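Local coordinates for B-cell lymphoma 3 protein (Homo sapiens, PDB 1K1A), which regulates transcription of NF-kappa-B target genes, inhibiting nuclear entry of the p50 subunit, acting as a transcriptional activator in the nucleus and forming complexes with p50 or p52 homodimers, at residues A119-V124 / R151-H156; A82-C87 / L109-Y114. All blocks are in the same frame, centred on the assembly; numbering follows the deposited sequence. Where two conformers were deposited one is given.

Interaction 1 of 2, residues A119-V124 / R151-H156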
loop_
_atom_site.group_PDB
_atom_site.type_symbol
_atom_site.label_atom_id
_atom_site.label_comp_id
_atom_site.label_asym_id
_atom_site.label_seq_id
_atom_site.Cartn_x
_atom_site.Cartn_y
_atom_site.Cartn_z
ATOM N N ALA A 119 1.859 -2.724 -0.922
ATOM C CA ALA A 119 0.838 -2.248 -0.003
ATOM C C ALA A 119 0.948 -0.734 0.200
ATOM O O ALA A 119 -0.066 -0.041 0.290
ATOM C CB ALA A 119 0.950 -2.970 1.317
ATOM N N LEU A 120 2.177 -0.227 0.262
ATOM C CA LEU A 120 2.403 1.212 0.421
ATOM C C LEU A 120 1.816 2.035 -0.736
ATOM O O LEU A 120 1.203 3.087 -0.513
ATOM C CB LEU A 120 3.896 1.522 0.613
ATOM C CG LEU A 120 4.238 2.995 0.818
ATOM C CD1 LEU A 120 3.449 3.538 2.007
ATOM C CD2 LEU A 120 5.731 3.177 1.040
ATOM N N HIS A 121 2.005 1.566 -1.968
ATOM C CA HIS A 121 1.416 2.235 -3.134
ATOM C C HIS A 121 -0.101 2.311 -2.984
ATOM O O HIS A 121 -0.700 3.358 -3.182
ATOM C CB HIS A 121 1.744 1.497 -4.440
ATOM C CG HIS A 121 3.178 1.601 -4.862
ATOM N ND1 HIS A 121 3.736 2.771 -5.338
ATOM C CD2 HIS A 121 4.159 0.669 -4.920
ATOM C CE1 HIS A 121 5.001 2.557 -5.651
ATOM N NE2 HIS A 121 5.286 1.293 -5.397
ATOM N N VAL A 122 -0.718 1.178 -2.658
ATOM C CA VAL A 122 -2.161 1.117 -2.447
ATOM C C VAL A 122 -2.610 2.091 -1.354
ATOM O O VAL A 122 -3.559 2.853 -1.542
ATOM C CB VAL A 122 -2.615 -0.308 -2.072
ATOM C CG1 VAL A 122 -4.092 -0.317 -1.709
ATOM C CG2 VAL A 122 -2.352 -1.273 -3.228
ATOM N N ALA A 123 -1.914 2.082 -0.223
ATOM C CA ALA A 123 -2.269 2.961 0.883
ATOM C C ALA A 123 -2.200 4.446 0.493
ATOM O O ALA A 123 -3.093 5.233 0.826
ATOM C CB ALA A 123 -1.381 2.684 2.103
ATOM N N VAL A 124 -1.129 4.821 -0.193
ATOM C CA VAL A 124 -0.942 6.211 -0.611
ATOM C C VAL A 124 -2.072 6.629 -1.547
ATOM O O VAL A 124 -2.617 7.732 -1.428
ATOM C CB VAL A 124 0.436 6.411 -1.276
ATOM C CG1 VAL A 124 0.531 7.797 -1.967
ATOM C CG2 VAL A 124 1.550 6.253 -0.247
ATOM N N ARG A 151 7.255 4.347 -10.845
ATOM C CA ARG A 151 7.031 5.477 -9.941
ATOM C C ARG A 151 7.100 5.101 -8.460
ATOM O O ARG A 151 6.547 4.087 -8.050
ATOM C CB ARG A 151 5.661 6.096 -10.217
ATOM C CG ARG A 151 5.568 6.804 -11.557
ATOM C CD ARG A 151 4.259 6.568 -12.294
ATOM N NE ARG A 151 3.119 7.221 -11.659
ATOM C CZ ARG A 151 1.861 6.860 -11.845
ATOM N NH1 ARG A 151 1.573 5.839 -12.640
ATOM N NH2 ARG A 151 0.884 7.517 -11.235
ATOM N N SER A 152 7.768 5.940 -7.668
ATOM C CA SER A 152 7.814 5.769 -6.212
ATOM C C SER A 152 6.498 6.281 -5.659
ATOM O O SER A 152 5.776 6.978 -6.354
ATOM C CB SER A 152 8.970 6.578 -5.620
ATOM O OG SER A 152 8.752 7.971 -5.790
ATOM N N PRO A 153 6.161 5.912 -4.428
ATOM C CA PRO A 153 4.950 6.429 -3.775
ATOM C C PRO A 153 4.881 7.966 -3.799
ATOM O O PRO A 153 3.793 8.528 -3.950
ATOM C CB PRO A 153 5.097 5.923 -2.341
ATOM C CG PRO A 153 5.859 4.634 -2.496
ATOM C CD PRO A 153 6.868 4.932 -3.585
ATOM N N LEU A 154 6.022 8.631 -3.659
ATOM C CA LEU A 154 6.033 10.095 -3.665
ATOM C C LEU A 154 5.490 10.659 -4.978
ATOM O O LEU A 154 4.690 11.603 -4.985
ATOM C CB LEU A 154 7.440 10.639 -3.398
ATOM C CG LEU A 154 7.544 12.174 -3.377
ATOM C CD1 LEU A 154 6.591 12.772 -2.352
ATOM C CD2 LEU A 154 8.971 12.626 -3.119
ATOM N N ILE A 155 5.920 10.082 -6.087
ATOM C CA ILE A 155 5.470 10.553 -7.390
ATOM C C ILE A 155 3.977 10.278 -7.559
ATOM O O ILE A 155 3.227 11.135 -8.049
ATOM C CB ILE A 155 6.331 9.937 -8.519
ATOM C CG1 ILE A 155 7.749 10.519 -8.456
ATOM C CG2 ILE A 155 5.699 10.188 -9.884
ATOM C CD1 ILE A 155 8.796 9.756 -9.255
ATOM N N HIS A 156 3.530 9.111 -7.098
ATOM C CA HIS A 156 2.111 8.792 -7.125
ATOM C C HIS A 156 1.334 9.867 -6.371
ATOM O O HIS A 156 0.321 10.368 -6.863
ATOM C CB HIS A 156 1.843 7.412 -6.496
ATOM C CG HIS A 156 2.165 6.257 -7.399
ATOM N ND1 HIS A 156 1.405 5.941 -8.506
ATOM C CD2 HIS A 156 3.150 5.328 -7.344
ATOM C CE1 HIS A 156 1.914 4.875 -9.100
ATOM N NE2 HIS A 156 2.970 4.480 -8.412
#
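Pro153 presses its ring into the side of helix 119-126, between Leu120, His121 and Val124, where the first helices of two successive ankyrin repeats, ANK 4 and ANK 5, lie side by side. Repeats of this kind stack by matching equivalent turns of neighbouring helices, and here the CA atoms of His121 and Pro153 stand 5.5 Å apart. The ring carbons share out the three neighbours, with CG touching both Leu120 and His121. Pro153 CG lies 3.8 Å from CD2 of Leu120, its CB faces CG2 of Val124 at 4.1 Å, and its CD rests 3.7 Å from CE1 of His121. Leu120 reaches across because its CG stands anti to the backbone N (chi1 -179°), and its side chain crosses the proline ring at about a right angle.

His121 extends this contact toward the loop that leads into helix 153-159. Its CE1 lies 3.2 Å from Arg151 O, and the carbonyl carbon of Ser152 sits at the ring edge. The imidazole also meets that of His156, with the two planes turned 77° apart. Replacing His121 with alanine would probably open a gap beside Pro153 CD and take away one of the groups against which the His156 ring rests.

Further out, His156 NE2 is hydrogen-bonded to Asp146 OD1, a bond that helps set the rotation of this second imidazole, and the His121 side chain touches Asp146 as well. In the conformer given, the guanidinium group of Arg151 lies beside His156 and is salt-bridged to Glu159. Ser152 occupies the N-cap position of helix 153-159. Where the paired imidazoles meet, His121 ND1 approaches His156 CD2 to 3.3 Å.

Interaction 2 of 2, residues A82-C87 / L109-Y114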
loop_
_atom_site.group_PDB
_atom_site.type_symbol
_atom_site.label_atom_id
_atom_site.label_comp_id
_atom_site.label_asym_id
_atom_site.label_seq_id
_atom_site.Cartn_x
_atom_site.Cartn_y
_atom_site.Cartn_z
ATOM N N ALA A 82 -2.789 -10.257 2.421
ATOM C CA ALA A 82 -3.623 -9.712 3.486
ATOM C C ALA A 82 -3.331 -8.220 3.698
ATOM O O ALA A 82 -4.248 -7.414 3.896
ATOM C CB ALA A 82 -3.388 -10.482 4.758
ATOM N N ALA A 83 -2.052 -7.861 3.654
ATOM C CA ALA A 83 -1.635 -6.476 3.846
ATOM C C ALA A 83 -2.191 -5.547 2.770
ATOM O O ALA A 83 -2.638 -4.439 3.080
ATOM C CB ALA A 83 -0.112 -6.370 3.915
ATOM N N HIS A 84 -2.148 -5.993 1.507
ATOM C CA HIS A 84 -2.688 -5.212 0.396
ATOM C C HIS A 84 -4.172 -4.956 0.635
ATOM O O HIS A 84 -4.675 -3.855 0.405
ATOM C CB HIS A 84 -2.576 -5.970 -0.949
ATOM C CG HIS A 84 -1.185 -6.080 -1.508
ATOM N ND1 HIS A 84 -0.593 -5.079 -2.256
ATOM C CD2 HIS A 84 -0.315 -7.117 -1.524
ATOM C CE1 HIS A 84 0.600 -5.479 -2.663
ATOM N NE2 HIS A 84 0.792 -6.713 -2.234
ATOM N N LEU A 85 -4.885 -5.996 1.048
ATOM C CA LEU A 85 -6.333 -5.887 1.241
ATOM C C LEU A 85 -6.688 -4.962 2.397
ATOM O O LEU A 85 -7.667 -4.214 2.317
ATOM C CB LEU A 85 -6.970 -7.267 1.441
ATOM C CG LEU A 85 -6.977 -8.182 0.213
ATOM C CD1 LEU A 85 -7.530 -9.549 0.584
ATOM C CD2 LEU A 85 -7.804 -7.559 -0.919
ATOM N N ALA A 86 -5.898 -5.006 3.470
ATOM C CA ALA A 86 -6.110 -4.094 4.596
ATOM C C ALA A 86 -5.958 -2.645 4.142
ATOM O O ALA A 86 -6.723 -1.776 4.564
ATOM C CB ALA A 86 -5.169 -4.404 5.752
ATOM N N CYS A 87 -4.993 -2.382 3.259
ATOM C CA CYS A 87 -4.812 -1.019 2.753
ATOM C C CYS A 87 -5.897 -0.561 1.746
ATOM O O CYS A 87 -6.369 0.574 1.804
ATOM C CB CYS A 87 -3.398 -0.815 2.199
ATOM S SG CYS A 87 -2.089 -1.041 3.414
ATOM N N LEU A 109 6.511 -6.923 3.389
ATOM C CA LEU A 109 5.770 -5.739 2.935
ATOM C C LEU A 109 6.181 -5.276 1.549
ATOM O O LEU A 109 5.593 -4.341 0.991
ATOM C CB LEU A 109 5.883 -4.594 3.947
ATOM C CG LEU A 109 5.207 -4.839 5.306
ATOM C CD1 LEU A 109 5.572 -3.738 6.302
ATOM C CD2 LEU A 109 3.689 -4.966 5.172
ATOM N N GLU A 110 7.179 -5.927 0.973
ATOM C CA GLU A 110 7.591 -5.572 -0.386
ATOM C C GLU A 110 6.843 -6.394 -1.437
ATOM O O GLU A 110 7.097 -6.270 -2.636
ATOM C CB GLU A 110 9.103 -5.706 -0.545
ATOM C CG GLU A 110 9.876 -4.685 0.278
ATOM C CD GLU A 110 9.137 -3.363 0.409
ATOM O OE1 GLU A 110 8.911 -2.923 1.556
ATOM O OE2 GLU A 110 8.784 -2.754 -0.627
ATOM N N ALA A 111 5.891 -7.205 -0.980
ATOM C CA ALA A 111 5.060 -8.008 -1.887
ATOM C C ALA A 111 4.412 -7.160 -2.989
ATOM O O ALA A 111 3.876 -6.082 -2.722
ATOM C CB ALA A 111 3.977 -8.759 -1.094
ATOM N N ARG A 112 4.435 -7.662 -4.219
ATOM C CA ARG A 112 3.835 -6.947 -5.351
ATOM C C ARG A 112 2.591 -7.687 -5.848
ATOM O O ARG A 112 2.656 -8.890 -6.108
ATOM C CB ARG A 112 4.840 -6.800 -6.506
ATOM C CG ARG A 112 6.257 -6.317 -6.088
ATOM C CD ARG A 112 6.273 -4.957 -5.422
ATOM N NE ARG A 112 7.614 -4.544 -4.972
ATOM C CZ ARG A 112 8.532 -4.004 -5.769
ATOM N NH1 ARG A 112 8.278 -3.842 -7.060
ATOM N NH2 ARG A 112 9.716 -3.641 -5.280
ATOM N N ASN A 113 1.461 -6.982 -5.967
ATOM C CA ASN A 113 0.260 -7.613 -6.525
ATOM C C ASN A 113 0.399 -7.743 -8.034
ATOM O O ASN A 113 1.393 -7.287 -8.608
ATOM C CB ASN A 113 -1.047 -6.889 -6.112
ATOM C CG ASN A 113 -1.129 -5.448 -6.635
ATOM O OD1 ASN A 113 -0.417 -5.061 -7.559
ATOM N ND2 ASN A 113 -2.018 -4.659 -6.045
ATOM N N TYR A 114 -0.582 -8.361 -8.681
ATOM C CA TYR A 114 -0.453 -8.644 -10.108
ATOM C C TYR A 114 -0.292 -7.367 -10.933
ATOM O O TYR A 114 0.376 -7.372 -11.972
ATOM C CB TYR A 114 -1.615 -9.512 -10.616
ATOM C CG TYR A 114 -1.582 -10.939 -10.092
ATOM C CD1 TYR A 114 -0.385 -11.534 -9.678
ATOM C CD2 TYR A 114 -2.743 -11.689 -10.012
ATOM C CE1 TYR A 114 -0.364 -12.850 -9.200
ATOM C CE2 TYR A 114 -2.731 -12.987 -9.534
ATOM C CZ TYR A 114 -1.554 -13.567 -9.137
ATOM O OH TYR A 114 -1.569 -14.867 -8.668
#
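His84 on helix 82-88 projects its imidazole onto Ala111 and Asn113, in the loop that carries the chain from ANK 3 into ANK 4. Helix and loop meet here in two ways, within the ankyrin repeat domain.

The first is at the ring edge, where Ala111 O lies near the imidazole plane, 3.2 Å from His84 NE2. Ala111 CB adds a van der Waals contact beside the same ring nitrogen, 4.0 Å from His84 NE2.

The rest are apolar or involve the ring face. Asn113 CB sits over one face of the imidazole in a CH-pi contact, 4.2 Å from the ring centroid and 17° off the ring normal. Its CG lies between the backbone N and the carbonyl carbon (chi1 63°), which carries the amide alongside the imidazole, their planes only 19° apart. Toward the start of the loop, Leu109 lays its CD2 branch against Ala83 CB, while its side chain also touches Leu99 and Leu135.

Asn113 OD1 accepts a hydrogen bond from Leu117 N and a weak one from Gly116 N. The amide thus serves the approach to the next helix while CB serves the histidine, so one asparagine ties the ring packing to the loop's own fold.

How the interactions relate
Interactions 1 and 2 are neighbouring joints in an elongated stack of ankyrin repeats. Their centres are 12 Å apart, and they follow in series along the chain: interaction 2 closes at Tyr114, a few residues before interaction 1 opens at Ala119. Interaction 2 joins helix 82-88 to the loop that follows its own repeat, whereas interaction 1 joins helix 119-126 to helix 153-159 of the next. They meet directly, since Ala119 N lies 3.5 Å from His84 CE1 and Val122 packs on Cys87. Helix 119-126 is therefore flanked by helices 82-88 and 153-159, giving unbroken packing through ANK 3, ANK 4 and ANK 5 near the middle of the domain.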